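Local structure of La protein (Trypanosoma brucei, 1S29) at residues R71-E74 against K75-L78. The protein probably binds RNA, including mRNA, and is represented here by its N-terminal La motif, a winged-helix domain that mediates RNA binding. Sequence-based numbering, arbitrary orientation.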
ATOM      1  N   ARG A  71      -0.176  -1.036  -8.610  1.00 12.57           N
ATOM      2  CA  ARG A  71       0.720  -1.229  -9.748  1.00 13.48           C
ATOM      3  C   ARG A  71       1.221   0.004 -10.508  1.00 13.25           C
ATOM      4  O   ARG A  71       2.421   0.143 -10.731  1.00 14.56           O
ATOM      5  CB  ARG A  71       0.123  -2.228 -10.753  1.00 15.24           C
ATOM      6  CG  ARG A  71       1.150  -2.649 -11.808  1.00 19.28           C
ATOM      7  CD  ARG A  71       0.617  -3.645 -12.831  1.00 21.20           C
ATOM      8  NE  ARG A  71       0.238  -4.930 -12.246  1.00 22.21           N
ATOM      9  CZ  ARG A  71      -1.004  -5.255 -11.905  1.00 22.08           C
ATOM     10  NH1 ARG A  71      -1.991  -4.389 -12.090  1.00 24.34           N
ATOM     11  NH2 ARG A  71      -1.264  -6.450 -11.389  1.00 21.73           N
ATOM     12  N   PRO A  72       0.321   0.912 -10.917  1.00 13.52           N
ATOM     13  CA  PRO A  72       0.725   2.117 -11.658  1.00 13.01           C
ATOM     14  C   PRO A  72       1.682   3.070 -10.948  1.00 12.93           C
ATOM     15  O   PRO A  72       2.326   3.902 -11.589  1.00 14.48           O
ATOM     16  CB  PRO A  72      -0.609   2.805 -11.949  1.00 13.14           C
ATOM     17  CG  PRO A  72      -1.582   1.670 -11.978  1.00 12.62           C
ATOM     18  CD  PRO A  72      -1.144   0.845 -10.804  1.00 12.67           C
ATOM     19  N   SER A  73       1.769   2.958  -9.628  1.00 11.71           N
ATOM     20  CA  SER A  73       2.610   3.850  -8.843  1.00 11.09           C
ATOM     21  C   SER A  73       4.091   3.832  -9.197  1.00 11.93           C
ATOM     22  O   SER A  73       4.654   2.790  -9.529  1.00 12.39           O
ATOM     23  CB  SER A  73       2.454   3.541  -7.355  1.00 10.40           C
ATOM     24  OG  SER A  73       3.227   4.440  -6.589  1.00 10.85           O
ATOM     25  N   GLU A  74       4.714   5.002  -9.113  1.00 13.12           N
ATOM     26  CA  GLU A  74       6.135   5.138  -9.396  1.00 16.09           C
ATOM     27  C   GLU A  74       6.868   5.329  -8.070  1.00 15.79           C
ATOM     28  O   GLU A  74       8.094   5.431  -8.034  1.00 18.49           O
ATOM     29  CB  GLU A  74       6.379   6.344 -10.310  1.00 18.71           C
ATOM     30  CG  GLU A  74       5.546   6.306 -11.588  1.00 24.82           C
ATOM     31  CD  GLU A  74       5.750   7.521 -12.478  1.00 28.47           C
ATOM     32  OE1 GLU A  74       5.488   8.660 -12.025  1.00 31.23           O
ATOM     33  OE2 GLU A  74       6.166   7.336 -13.642  1.00 30.64           O
ATOM     34  N   LYS A  75       6.107   5.368  -6.980  1.00 13.75           N
ATOM     35  CA  LYS A  75       6.673   5.555  -5.651  1.00 13.05           C
ATOM     36  C   LYS A  75       6.668   4.255  -4.861  1.00 11.75           C
ATOM     37  O   LYS A  75       7.310   4.153  -3.814  1.00 12.57           O
ATOM     38  CB  LYS A  75       5.869   6.603  -4.873  1.00 15.02           C
ATOM     39  CG  LYS A  75       5.805   7.965  -5.536  1.00 16.74           C
ATOM     40  CD  LYS A  75       4.967   8.930  -4.714  1.00 20.69           C
ATOM     41  CE  LYS A  75       4.947  10.318  -5.327  1.00 22.90           C
ATOM     42  NZ  LYS A  75       4.314  10.331  -6.679  1.00 25.21           N
ATOM     43  N   LEU A  76       5.933   3.267  -5.361  1.00 10.55           N
ATOM     44  CA  LEU A  76       5.824   1.971  -4.692  1.00 10.36           C
ATOM     45  C   LEU A  76       6.235   0.847  -5.631  1.00 10.71           C
ATOM     46  O   LEU A  76       6.148   0.989  -6.850  1.00 11.64           O
ATOM     47  CB  LEU A  76       4.379   1.736  -4.244  1.00 10.52           C
ATOM     48  CG  LEU A  76       3.746   2.784  -3.323  1.00  9.80           C
ATOM     49  CD1 LEU A  76       2.236   2.630  -3.353  1.00 11.78           C
ATOM     50  CD2 LEU A  76       4.277   2.630  -1.900  1.00 11.17           C
ATOM     51  N   VAL A  77       6.673  -0.270  -5.054  1.00  9.56           N
ATOM     52  CA  VAL A  77       7.085  -1.439  -5.830  1.00 10.09           C
ATOM     53  C   VAL A  77       6.462  -2.680  -5.198  1.00  9.37           C
ATOM     54  O   VAL A  77       6.600  -2.897  -3.989  1.00  8.61           O
ATOM     55  CB  VAL A  77       8.622  -1.627  -5.820  1.00 10.49           C
ATOM     56  CG1 VAL A  77       8.997  -2.853  -6.643  1.00 12.61           C
ATOM     57  CG2 VAL A  77       9.307  -0.397  -6.368  1.00 11.98           C
ATOM     58  N   LEU A  78       5.779  -3.481  -6.018  1.00  8.96           N
ATOM     59  CA  LEU A  78       5.142  -4.710  -5.559  1.00  8.98           C
ATOM     60  C   LEU A  78       6.146  -5.862  -5.578  1.00 10.39           C
ATOM     61  O   LEU A  78       7.045  -5.899  -6.419  1.00 10.41           O
ATOM     62  CB  LEU A  78       3.950  -5.058  -6.463  1.00  9.72           C
ATOM     63  CG  LEU A  78       2.693  -4.203  -6.269  1.00  9.69           C
ATOM     64  CD1 LEU A  78       1.728  -4.395  -7.442  1.00 10.94           C
ATOM     65  CD2 LEU A  78       2.033  -4.584  -4.949  1.00  9.01           C
TER
HETATM   66  O   HOH W   1       4.049  -0.274  -8.580  1.00 20.43           O
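From Arg71 to Leu78, whose CA atoms lie 7.0 Å apart, the chain doubles back, the run of 75-78 turned 148° from that of 71-74. Ser73 holds the bend. A chi1 of -178° swings its hydroxyl to the side of its own carbonyl carbon, over the residues that follow, and Lys75 N donates to Ser73 OG at 3.1 Å (N-H...OG angle 154°). Leu76 N lies 3.2 Å from Ser73 OG, a weak and more bent bond. The hydroxyl also hydrogen-bonds Glu19 on helix 8-21, probably as donor, so two bonds and a weak third grip this buried atom. Serine suits the place because its short side chain puts an acceptor beside the following backbone and still has a proton to give.

Leucines pack at both ends of the loop. At the turn, Leu76 brings CG to 3.7 Å from Ser73 OG, and its branched end packs among Val18, Phe22, Ile70 and Val85. At the open end, the CD1 methyl of Leu78 comes to 4.0 Å from Arg71 N, while Val67 and Ile70 also touch this side chain. A water hydrogen-bonded to both Arg71 O (2.7 Å) and Leu76 O (3.0 Å) bridges the limbs. Arg71 turns its guanidinium to helix 63-70, where NH1 makes a salt bridge with Glu68; Glu74 and Lys75 suit the exposed corner with their long charged chains.

The side-chain bond from Ser73 to Lys75 N defines an ST turn. The loop that holds it joins helix 63-70 to strand 76-78, leading into the antiparallel pair with 84-87 of a winged-helix domain.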